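Local coordinates for extracellular solute-binding protein family 5 (Brucella melitensis, PDB 4ONY) that probably captures peptides or related solutes in the periplasm and delivers them to an ABC transporter for uptake, at residues Trp125-Pro130 / Pro209-Gly214. Residues are numbered along the deposited sequence; the frame is centred on the assembly and turned at random.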
# COMPACT_ATOMS: atom_id res chain seq x y z
N TRP A 125 -23.05 2.73 -20.13
CA TRP A 125 -23.52 2.04 -18.93
C TRP A 125 -23.93 0.61 -19.31
O TRP A 125 -24.15 0.31 -20.50
CB TRP A 125 -24.71 2.83 -18.31
CG TRP A 125 -24.32 4.24 -18.01
CD1 TRP A 125 -24.70 5.38 -18.66
CD2 TRP A 125 -23.37 4.65 -17.01
NE1 TRP A 125 -24.10 6.48 -18.08
CE2 TRP A 125 -23.26 6.05 -17.08
CE3 TRP A 125 -22.62 3.96 -16.08
CZ2 TRP A 125 -22.42 6.78 -16.24
CZ3 TRP A 125 -21.76 4.69 -15.22
CH2 TRP A 125 -21.68 6.08 -15.32
N SER A 126 -23.95 -0.28 -18.33
CA SER A 126 -24.25 -1.69 -18.59
C SER A 126 -25.68 -1.89 -19.04
O SER A 126 -25.98 -2.91 -19.60
CB SER A 126 -23.99 -2.59 -17.35
OG SER A 126 -24.82 -2.25 -16.25
N ASP A 127 -26.57 -0.91 -18.81
CA ASP A 127 -27.91 -0.95 -19.38
C ASP A 127 -28.00 -0.37 -20.81
O ASP A 127 -29.07 -0.26 -21.38
CB ASP A 127 -28.90 -0.21 -18.47
CG ASP A 127 -28.55 1.28 -18.31
OD1 ASP A 127 -27.77 1.83 -19.11
OD2 ASP A 127 -29.08 1.91 -17.36
N GLY A 128 -26.87 -0.03 -21.42
CA GLY A 128 -26.87 0.44 -22.80
C GLY A 128 -26.98 1.95 -22.97
O GLY A 128 -26.79 2.44 -24.07
N GLN A 129 -27.28 2.69 -21.91
CA GLN A 129 -27.29 4.15 -22.01
C GLN A 129 -25.87 4.73 -22.14
O GLN A 129 -24.91 4.13 -21.65
CB GLN A 129 -27.98 4.75 -20.80
CG GLN A 129 -29.44 4.36 -20.67
CD GLN A 129 -30.22 4.83 -21.83
OE1 GLN A 129 -30.10 5.98 -22.20
NE2 GLN A 129 -30.99 3.94 -22.44
N PRO A 130 -25.74 5.91 -22.79
CA PRO A 130 -24.41 6.49 -23.01
C PRO A 130 -23.81 7.09 -21.75
O PRO A 130 -24.49 7.68 -20.96
CB PRO A 130 -24.66 7.59 -24.06
CG PRO A 130 -26.12 7.95 -23.90
CD PRO A 130 -26.80 6.68 -23.47
N PRO A 209 -28.78 -4.25 -7.19
CA PRO A 209 -27.58 -4.27 -8.04
C PRO A 209 -27.35 -2.91 -8.71
O PRO A 209 -28.24 -2.43 -9.39
CB PRO A 209 -27.88 -5.35 -9.08
CG PRO A 209 -28.98 -6.19 -8.47
CD PRO A 209 -29.78 -5.24 -7.62
N PRO A 210 -26.19 -2.28 -8.49
CA PRO A 210 -26.03 -0.93 -9.02
C PRO A 210 -25.57 -0.95 -10.49
O PRO A 210 -24.95 -1.92 -10.94
CB PRO A 210 -24.93 -0.34 -8.11
CG PRO A 210 -24.05 -1.52 -7.82
CD PRO A 210 -24.97 -2.73 -7.77
N ILE A 211 -25.85 0.12 -11.21
CA ILE A 211 -25.45 0.20 -12.62
C ILE A 211 -24.12 0.93 -12.71
O ILE A 211 -23.99 2.03 -12.16
CB ILE A 211 -26.48 1.02 -13.39
CG1 ILE A 211 -27.83 0.28 -13.44
CG2 ILE A 211 -25.98 1.34 -14.79
CD1 ILE A 211 -27.79 -1.08 -14.11
N GLY A 212 -23.14 0.31 -13.39
CA GLY A 212 -21.87 0.98 -13.70
C GLY A 212 -21.54 0.81 -15.16
O GLY A 212 -22.35 0.22 -15.93
N SER A 213 -20.38 1.35 -15.57
CA SER A 213 -19.90 1.21 -16.95
C SER A 213 -18.89 0.05 -17.11
O SER A 213 -18.45 -0.27 -18.23
CB SER A 213 -19.32 2.53 -17.45
OG SER A 213 -18.17 2.89 -16.69
N GLY A 214 -18.54 -0.58 -15.99
CA GLY A 214 -17.55 -1.62 -16.02
C GLY A 214 -17.96 -2.92 -16.69
O GLY A 214 -19.11 -3.10 -17.04
O HOH W 1 -23.38 -2.36 -14.10
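W125 turns the CE3-CZ3 edge of its indole to G212 C, with S213 N oblique to the ring. Its CB meets the methyl CG2 of I211 at 4.0 Å. CG then stands anti to the carbonyl carbon (chi1 -56°), a torsion that brings the six-membered ring alongside the 209-214 loop. There CE3 comes within 3.5 Å of G212 C, near the ring plane; CZ3 reaches on to S213 N, and S213 CB packs beside both carbons. At the far side of the indole, NE1 hydrogen-bonds D135 OD2, while H195 meets the ring with its plane inclined. One residue along, S126 N donates to G212 O at 2.9 Å, a bent bond of 146° at the hydrogen. Water 1 bridges the two segments, bonded to S126 OG at 2.6 Å and accepting from G212 N. I211 CD1 lies 3.8 Å from S126 OG. D127 OD1 accepts from the backbone N of Q129, an Asx turn, and D127 OD2 is hydrogen-bonded to H195 NE2. The contact thus joins a type I beta turn, W125 to G128, closed by G128 N to W125 O and overlapped by the Asx turn ahead of helix 133-146, to the loop leading into strand 216-222.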